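Long-range contact in ribokinase (Arabidopsis thaliana, PDB 6ILS), which catalyses the magnesium-dependent transfer of a phosphoryl group from ATP to O-5 of D-ribose, yielding D-ribose 5-phosphate: residues B[5-19]-B[31-45]. Sequence-based numbering, arbitrary orientation.
Sequences LVVVGSANADIYVEI and AKTGQTLAGGKGANQ. With RIB (alpha-D-ribofuranose), chain F.
Asp-14 pairs with Leu-37, and Tyr-16 with Gln-35, in the antiparallel ladder of strands 12-18 and 33-39, part of the small lid sheet of the PfkB ribokinase fold; the chain leaves the strand at Gly-39 and, with Gly-40 at the N-cap position, enters helix 41-51, which packs on the large sheet. In the ladder, Asp-14 N donates to Leu-37 O at 2.8 Å, almost straight, and Leu-37 N returns a bond to Asp-14 O. Further back, Ser-10 grips the start of the helix twice: its carbonyl O takes Ala-43 N at 2.8 Å, and its OG takes Gly-42 N at 3.3 Å. That hydroxyl, set between backbone N and carbonyl carbon (chi1 58°), also hydrogen-bonds OE1 of Glu-144, a residue of the ribose pocket. Gly-39, Gly-40 and Gly-42 let the segments lie this close, since a CB on Gly-39 would strike Asp-14 OD2 and one on Gly-40 or Gly-42 would run into the backbone of the facing segment.

Among apolar contacts, Ala-11 CB meets Ala-43 CB at 4.1 Å. On the sheet face carrying Ala-13, Ile-15 and Val-17, Ile-15 lies alongside Thr-36, its CD1 methyl against OG1 and CG2, both residues packing on His-67 of the second subunit.

Ribose sits where strand and helix meet. The Lys-41 chain runs along the O4 and O5 side of the sugar and bends at its last torsion (chi4 -64°), bringing NZ to 2.9 Å from ribose O5, the phosphorylated hydroxyl; an alanine here would probably leave O5 without this donor and freer to turn. Gly-40 N donates to O3 at 3.0 Å. Asp-14 receives both neighbouring hydroxyls, one per carboxylate oxygen: O2 on OD1, very short at 2.5 Å, and O3 on OD2 at 2.6 Å.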
ATOM      1  N   LEU B   5     -27.020  -7.464 -11.939  1.00 18.52           N
ATOM      2  CA  LEU B   5     -26.121  -6.359 -12.246  1.00 17.83           C
ATOM      3  C   LEU B   5     -24.732  -6.931 -12.436  1.00 19.61           C
ATOM      4  O   LEU B   5     -24.177  -7.573 -11.532  1.00 18.87           O
ATOM      5  CB  LEU B   5     -26.112  -5.305 -11.130  1.00 16.89           C
ATOM      6  CG  LEU B   5     -24.925  -4.328 -11.122  1.00 19.52           C
ATOM      7  CD1 LEU B   5     -24.978  -3.409 -12.331  1.00 17.98           C
ATOM      8  CD2 LEU B   5     -24.908  -3.504  -9.829  1.00 17.80           C
ATOM      9  N   VAL B   6     -24.161  -6.713 -13.615  1.00 16.04           N
ATOM     10  CA  VAL B   6     -22.796  -7.166 -13.854  1.00 16.11           C
ATOM     11  C   VAL B   6     -21.854  -6.000 -14.082  1.00 16.59           C
ATOM     12  O   VAL B   6     -22.013  -5.211 -15.011  1.00 16.62           O
ATOM     13  CB  VAL B   6     -22.722  -8.127 -15.045  1.00 18.87           C
ATOM     14  CG1 VAL B   6     -21.264  -8.525 -15.296  1.00 20.93           C
ATOM     15  CG2 VAL B   6     -23.578  -9.330 -14.768  1.00 21.40           C
ATOM     16  N   VAL B   7     -20.883  -5.877 -13.182  1.00 14.03           N
ATOM     17  CA  VAL B   7     -19.899  -4.815 -13.225  1.00 15.05           C
ATOM     18  C   VAL B   7     -18.592  -5.386 -13.734  1.00 17.91           C
ATOM     19  O   VAL B   7     -18.022  -6.299 -13.123  1.00 16.34           O
ATOM     20  CB  VAL B   7     -19.671  -4.179 -11.818  1.00 16.18           C
ATOM     21  CG1 VAL B   7     -18.686  -3.023 -11.905  1.00 15.42           C
ATOM     22  CG2 VAL B   7     -21.018  -3.730 -11.204  1.00 16.90           C
ATOM     23  N   VAL B   8     -18.127  -4.867 -14.860  1.00 14.76           N
ATOM     24  CA  VAL B   8     -16.831  -5.243 -15.371  1.00 13.22           C
ATOM     25  C   VAL B   8     -15.927  -4.050 -15.206  1.00 17.55           C
ATOM     26  O   VAL B   8     -16.190  -2.971 -15.742  1.00 16.66           O
ATOM     27  CB  VAL B   8     -16.893  -5.683 -16.851  1.00 17.09           C
ATOM     28  CG1 VAL B   8     -15.502  -6.174 -17.301  1.00 16.80           C
ATOM     29  CG2 VAL B   8     -17.945  -6.781 -17.027  1.00 16.93           C
ATOM     30  N   GLY B   9     -14.857  -4.199 -14.436  1.00 15.05           N
ATOM     31  CA  GLY B   9     -14.014  -3.051 -14.247  1.00 13.52           C
ATOM     32  C   GLY B   9     -12.911  -3.261 -13.241  1.00 18.92           C
ATOM     33  O   GLY B   9     -12.441  -4.387 -13.039  1.00 16.93           O
ATOM     34  N   SER B  10     -12.533  -2.164 -12.593  1.00 16.69           N
ATOM     35  CA  SER B  10     -11.325  -2.091 -11.773  1.00 17.20           C
ATOM     36  C   SER B  10     -11.507  -2.390 -10.290  1.00 18.25           C
ATOM     37  O   SER B  10     -12.560  -2.137  -9.716  1.00 16.10           O
ATOM     38  CB  SER B  10     -10.733  -0.709 -11.882  1.00 18.45           C
ATOM     39  OG  SER B  10     -11.701   0.259 -11.477  1.00 19.11           O
ATOM     40  N   ALA B  11     -10.433  -2.873  -9.677  1.00 18.49           N
ATOM     41  CA  ALA B  11     -10.344  -3.032  -8.235  1.00 18.26           C
ATOM     42  C   ALA B  11      -8.992  -2.486  -7.795  1.00 18.73           C
ATOM     43  O   ALA B  11      -7.976  -2.873  -8.342  1.00 17.21           O
ATOM     44  CB  ALA B  11     -10.506  -4.500  -7.826  1.00 18.87           C
ATOM     45  N   ASN B  12      -9.002  -1.549  -6.843  1.00 18.55           N
ATOM     46  CA  ASN B  12      -7.800  -0.899  -6.324  1.00 21.13           C
ATOM     47  C   ASN B  12      -7.708  -1.013  -4.819  1.00 22.55           C
ATOM     48  O   ASN B  12      -8.721  -0.909  -4.135  1.00 21.72           O
ATOM     49  CB  ASN B  12      -7.781   0.607  -6.649  1.00 21.71           C
ATOM     50  CG  ASN B  12      -7.606   0.900  -8.112  1.00 25.25           C
ATOM     51  OD1 ASN B  12      -6.956   0.150  -8.839  1.00 26.15           O
ATOM     52  ND2 ASN B  12      -8.161   2.029  -8.552  1.00 23.89           N
ATOM     53  N   ALA B  13      -6.497  -1.178  -4.297  1.00 23.44           N
ATOM     54  CA  ALA B  13      -6.280  -0.847  -2.895  1.00 22.26           C
ATOM     55  C   ALA B  13      -5.977   0.647  -2.860  1.00 22.30           C
ATOM     56  O   ALA B  13      -5.087   1.116  -3.555  1.00 27.18           O
ATOM     57  CB  ALA B  13      -5.136  -1.659  -2.298  1.00 22.16           C
ATOM     58  N   ASP B  14      -6.741   1.385  -2.072  1.00 25.94           N
ATOM     59  CA  ASP B  14      -6.563   2.823  -1.963  1.00 30.79           C
ATOM     60  C   ASP B  14      -5.661   3.143  -0.774  1.00 29.89           C
ATOM     61  O   ASP B  14      -6.057   2.924   0.364  1.00 30.22           O
ATOM     62  CB  ASP B  14      -7.920   3.510  -1.818  1.00 30.72           C
ATOM     63  CG  ASP B  14      -8.730   3.502  -3.123  1.00 32.41           C
ATOM     64  OD1 ASP B  14      -8.110   3.409  -4.209  1.00 32.42           O
ATOM     65  OD2 ASP B  14      -9.974   3.615  -3.049  1.00 33.19           O
ATOM     66  N   ILE B  15      -4.456   3.633  -1.059  1.00 31.87           N
ATOM     67  CA  ILE B  15      -3.468   3.939  -0.024  1.00 33.48           C
ATOM     68  C   ILE B  15      -3.484   5.435   0.311  1.00 33.64           C
ATOM     69  O   ILE B  15      -2.864   6.238  -0.380  1.00 37.26           O
ATOM     70  CB  ILE B  15      -2.039   3.564  -0.444  1.00 32.37           C
ATOM     71  CG1 ILE B  15      -1.971   2.164  -1.072  1.00 33.18           C
ATOM     72  CG2 ILE B  15      -1.106   3.646   0.760  1.00 34.51           C
ATOM     73  CD1 ILE B  15      -2.108   1.065  -0.097  1.00 33.81           C
ATOM     74  N   TYR B  16      -4.198   5.790   1.369  1.00 36.19           N
ATOM     75  CA  TYR B  16      -4.326   7.179   1.804  1.00 39.03           C
ATOM     76  C   TYR B  16      -3.251   7.556   2.793  1.00 40.54           C
ATOM     77  O   TYR B  16      -3.099   6.888   3.811  1.00 37.91           O
ATOM     78  CB  TYR B  16      -5.687   7.406   2.450  1.00 36.03           C
ATOM     79  CG  TYR B  16      -6.826   7.223   1.491  1.00 42.00           C
ATOM     80  CD1 TYR B  16      -7.178   8.231   0.610  1.00 44.07           C
ATOM     81  CD2 TYR B  16      -7.545   6.036   1.458  1.00 45.18           C
ATOM     82  CE1 TYR B  16      -8.216   8.071  -0.277  1.00 44.43           C
ATOM     83  CE2 TYR B  16      -8.588   5.862   0.577  1.00 43.81           C
ATOM     84  CZ  TYR B  16      -8.919   6.885  -0.293  1.00 44.18           C
ATOM     85  OH  TYR B  16      -9.960   6.719  -1.179  1.00 49.52           O
ATOM     86  N   VAL B  17      -2.515   8.623   2.504  1.00 42.90           N
ATOM     87  CA  VAL B  17      -1.584   9.171   3.478  1.00 41.46           C
ATOM     88  C   VAL B  17      -1.903  10.648   3.730  1.00 52.35           C
ATOM     89  O   VAL B  17      -2.046  11.441   2.793  1.00 51.80           O
ATOM     90  CB  VAL B  17      -0.107   8.999   3.039  1.00 44.13           C
ATOM     91  CG1 VAL B  17       0.250   7.512   2.942  1.00 42.26           C
ATOM     92  CG2 VAL B  17       0.172   9.700   1.716  1.00 47.97           C
ATOM     93  N   GLU B  18      -2.056  10.996   5.005  1.00 53.44           N
ATOM     94  CA  GLU B  18      -2.272  12.384   5.405  1.00 55.07           C
ATOM     95  C   GLU B  18      -0.938  13.108   5.561  1.00 55.82           C
ATOM     96  O   GLU B  18      -0.128  12.755   6.423  1.00 54.32           O
ATOM     97  CB  GLU B  18      -3.055  12.449   6.711  1.00 52.49           C
ATOM     98  CG  GLU B  18      -4.529  12.162   6.562  1.00 57.31           C
ATOM     99  CD  GLU B  18      -5.245  12.171   7.895  1.00 67.26           C
ATOM    100  OE1 GLU B  18      -4.824  12.950   8.782  1.00 67.17           O
ATOM    101  OE2 GLU B  18      -6.224  11.404   8.060  1.00 63.96           O
ATOM    102  N   ILE B  19      -0.704  14.115   4.726  1.00 59.51           N
ATOM    103  CA  ILE B  19       0.510  14.917   4.824  1.00 61.50           C
ATOM    104  C   ILE B  19       0.164  16.403   4.964  1.00 68.43           C
ATOM    105  O   ILE B  19      -1.003  16.792   4.849  1.00 68.15           O
ATOM    106  CB  ILE B  19       1.429  14.708   3.599  1.00 64.03           C
ATOM    107  CG1 ILE B  19       0.729  15.152   2.312  1.00 65.36           C
ATOM    108  CG2 ILE B  19       1.848  13.252   3.488  1.00 59.28           C
ATOM    109  CD1 ILE B  19       1.511  14.827   1.051  1.00 63.88           C
ATOM    110  N   ALA B  31       4.345  11.429   7.221  1.00 45.39           N
ATOM    111  CA  ALA B  31       2.906  11.620   7.255  1.00 46.24           C
ATOM    112  C   ALA B  31       2.403  11.539   8.685  1.00 45.42           C
ATOM    113  O   ALA B  31       3.039  10.932   9.544  1.00 49.32           O
ATOM    114  CB  ALA B  31       2.210  10.581   6.386  1.00 47.43           C
ATOM    115  N   LYS B  32       1.256  12.155   8.936  1.00 46.46           N
ATOM    116  CA  LYS B  32       0.610  12.074  10.238  1.00 50.13           C
ATOM    117  C   LYS B  32       0.012  10.683  10.445  1.00 47.53           C
ATOM    118  O   LYS B  32       0.198  10.058  11.487  1.00 48.57           O
ATOM    119  CB  LYS B  32      -0.474  13.148  10.367  1.00 50.86           C
ATOM    120  CG  LYS B  32      -1.638  12.761  11.276  1.00 58.90           C
ATOM    121  CD  LYS B  32      -2.723  13.833  11.302  1.00 62.66           C
ATOM    122  CE  LYS B  32      -3.833  13.472  12.283  1.00 66.90           C
ATOM    123  NZ  LYS B  32      -3.485  13.828  13.689  1.00 66.67           N
ATOM    124  N   THR B  33      -0.715  10.201   9.444  1.00 45.05           N
ATOM    125  CA  THR B  33      -1.307   8.877   9.525  1.00 44.17           C
ATOM    126  C   THR B  33      -1.644   8.348   8.124  1.00 44.82           C
ATOM    127  O   THR B  33      -1.204   8.904   7.106  1.00 39.98           O
ATOM    128  CB  THR B  33      -2.574   8.878  10.424  1.00 43.92           C
ATOM    129  OG1 THR B  33      -3.031   7.535  10.638  1.00 42.88           O
ATOM    130  CG2 THR B  33      -3.690   9.715   9.813  1.00 47.95           C
ATOM    131  N   GLY B  34      -2.410   7.263   8.088  1.00 42.69           N
ATOM    132  CA  GLY B  34      -2.800   6.641   6.838  1.00 37.56           C
ATOM    133  C   GLY B  34      -3.797   5.521   7.050  1.00 40.45           C
ATOM    134  O   GLY B  34      -4.088   5.123   8.188  1.00 40.77           O
ATOM    135  N   GLN B  35      -4.338   5.025   5.941  1.00 37.08           N
ATOM    136  CA  GLN B  35      -5.254   3.902   5.961  1.00 37.65           C
ATOM    137  C   GLN B  35      -5.274   3.286   4.571  1.00 36.14           C
ATOM    138  O   GLN B  35      -5.200   4.000   3.583  1.00 39.51           O
ATOM    139  CB  GLN B  35      -6.648   4.352   6.377  1.00 40.63           C
ATOM    140  CG  GLN B  35      -7.548   3.245   6.876  1.00 41.67           C
ATOM    141  CD  GLN B  35      -8.829   3.784   7.491  1.00 48.55           C
ATOM    142  OE1 GLN B  35      -9.016   4.999   7.587  1.00 52.26           O
ATOM    143  NE2 GLN B  35      -9.719   2.884   7.906  1.00 48.50           N
ATOM    144  N   THR B  36      -5.332   1.961   4.494  1.00 39.85           N
ATOM    145  CA  THR B  36      -5.469   1.274   3.207  1.00 33.05           C
ATOM    146  C   THR B  36      -6.849   0.652   3.124  1.00 35.94           C
ATOM    147  O   THR B  36      -7.226  -0.150   3.982  1.00 35.27           O
ATOM    148  CB  THR B  36      -4.400   0.186   3.006  1.00 34.61           C
ATOM    149  OG1 THR B  36      -3.119   0.805   2.835  1.00 29.48           O
ATOM    150  CG2 THR B  36      -4.718  -0.640   1.763  1.00 27.96           C
ATOM    151  N   LEU B  37      -7.608   1.024   2.092  1.00 32.62           N
ATOM    152  CA  LEU B  37      -8.994   0.577   1.980  1.00 33.88           C
ATOM    153  C   LEU B  37      -9.286  -0.052   0.615  1.00 27.39           C
ATOM    154  O   LEU B  37      -8.609   0.240  -0.370  1.00 25.27           O
ATOM    155  CB  LEU B  37      -9.952   1.749   2.227  1.00 39.84           C
ATOM    156  CG  LEU B  37      -9.985   2.387   3.620  1.00 40.96           C
ATOM    157  CD1 LEU B  37     -10.794   3.673   3.596  1.00 43.41           C
ATOM    158  CD2 LEU B  37     -10.562   1.417   4.645  1.00 43.19           C
ATOM    159  N   ALA B  38     -10.294  -0.916   0.590  1.00 29.42           N
ATOM    160  CA  ALA B  38     -10.776  -1.520  -0.640  1.00 28.97           C
ATOM    161  C   ALA B  38     -11.486  -0.474  -1.487  1.00 23.94           C
ATOM    162  O   ALA B  38     -12.331   0.266  -0.992  1.00 26.25           O
ATOM    163  CB  ALA B  38     -11.706  -2.660  -0.332  1.00 27.64           C
ATOM    164  N   GLY B  39     -11.148  -0.417  -2.771  1.00 25.40           N
ATOM    165  CA  GLY B  39     -11.744   0.577  -3.643  1.00 22.43           C
ATOM    166  C   GLY B  39     -11.554   0.219  -5.104  1.00 18.44           C
ATOM    167  O   GLY B  39     -11.444  -0.952  -5.462  1.00 17.96           O
ATOM    168  N   GLY B  40     -11.477   1.245  -5.937  1.00 23.48           N
ATOM    169  CA  GLY B  40     -11.529   1.057  -7.371  1.00 20.27           C
ATOM    170  C   GLY B  40     -12.950   1.293  -7.848  1.00 17.53           C
ATOM    171  O   GLY B  40     -13.909   0.845  -7.207  1.00 16.86           O
ATOM    172  N   LYS B  41     -13.106   1.951  -8.998  1.00 18.26           N
ATOM    173  CA  LYS B  41     -14.462   2.301  -9.454  1.00 17.26           C
ATOM    174  C   LYS B  41     -15.316   1.071  -9.695  1.00 15.12           C
ATOM    175  O   LYS B  41     -16.477   1.060  -9.343  1.00 16.29           O
ATOM    176  CB  LYS B  41     -14.403   3.185 -10.715  1.00 13.40           C
ATOM    177  CG  LYS B  41     -13.900   4.572 -10.369  1.00 20.77           C
ATOM    178  CD  LYS B  41     -13.662   5.479 -11.555  1.00 21.72           C
ATOM    179  CE  LYS B  41     -13.060   6.811 -11.047  1.00 23.53           C
ATOM    180  NZ  LYS B  41     -14.016   7.548 -10.153  1.00 30.86           N
ATOM    181  N   GLY B  42     -14.741   0.013 -10.253  1.00 14.82           N
ATOM    182  CA  GLY B  42     -15.500  -1.192 -10.524  1.00 15.11           C
ATOM    183  C   GLY B  42     -15.918  -1.896  -9.248  1.00 15.78           C
ATOM    184  O   GLY B  42     -17.076  -2.257  -9.097  1.00 14.44           O
ATOM    185  N   ALA B  43     -14.968  -2.108  -8.337  1.00 16.63           N
ATOM    186  CA  ALA B  43     -15.292  -2.788  -7.085  1.00 17.30           C
ATOM    187  C   ALA B  43     -16.289  -1.948  -6.280  1.00 14.78           C
ATOM    188  O   ALA B  43     -17.192  -2.497  -5.657  1.00 16.54           O
ATOM    189  CB  ALA B  43     -14.012  -3.074  -6.250  1.00 15.53           C
ATOM    190  N   ASN B  44     -16.124  -0.631  -6.297  1.00 15.12           N
ATOM    191  CA  ASN B  44     -17.066   0.259  -5.596  1.00 17.55           C
ATOM    192  C   ASN B  44     -18.476   0.085  -6.112  1.00 18.67           C
ATOM    193  O   ASN B  44     -19.433  -0.002  -5.346  1.00 15.36           O
ATOM    194  CB  ASN B  44     -16.682   1.731  -5.747  1.00 17.38           C
ATOM    195  CG  ASN B  44     -15.470   2.110  -4.941  1.00 17.11           C
ATOM    196  OD1 ASN B  44     -15.020   1.363  -4.075  1.00 17.85           O
ATOM    197  ND2 ASN B  44     -14.954   3.311  -5.188  1.00 20.57           N
ATOM    198  N   GLN B  45     -18.619   0.089  -7.435  1.00 14.61           N
ATOM    199  CA  GLN B  45     -19.945  -0.025  -8.026  1.00 16.56           C
ATOM    200  C   GLN B  45     -20.576  -1.380  -7.740  1.00 17.34           C
ATOM    201  O   GLN B  45     -21.775  -1.457  -7.448  1.00 15.23           O
ATOM    202  CB  GLN B  45     -19.850   0.284  -9.526  1.00 14.52           C
ATOM    203  CG  GLN B  45     -19.494   1.755  -9.700  1.00 15.36           C
ATOM    204  CD  GLN B  45     -19.386   2.199 -11.147  1.00 21.01           C
ATOM    205  OE1 GLN B  45     -19.792   1.487 -12.065  1.00 17.61           O
ATOM    206  NE2 GLN B  45     -18.835   3.387 -11.350  1.00 22.70           N
TER
HETATM  207  O5  RIB F 402     -14.278   6.523  -7.453  1.00 23.86           O
HETATM  208  C5  RIB F 402     -13.429   6.091  -6.423  1.00 29.46           C
HETATM  209  C4  RIB F 402     -12.372   5.352  -6.940  1.00 31.25           C
HETATM  210  O4  RIB F 402     -11.621   6.082  -8.025  1.00 37.35           O
HETATM  211  C3  RIB F 402     -11.305   5.244  -5.766  1.00 35.27           C
HETATM  212  O3  RIB F 402     -11.673   4.053  -4.917  1.00 32.26           O
HETATM  213  C2  RIB F 402     -10.174   5.240  -6.312  1.00 35.67           C
HETATM  214  O2  RIB F 402      -9.477   3.935  -6.210  1.00 29.15           O
HETATM  215  C1  RIB F 402     -10.384   5.675  -7.909  1.00 36.28           C
HETATM  216  O1  RIB F 402     -10.152   4.592  -8.734  1.00 29.79           O
HETATM  217  O   HOH W   1     -11.879   3.687  -0.463  1.00 39.78           O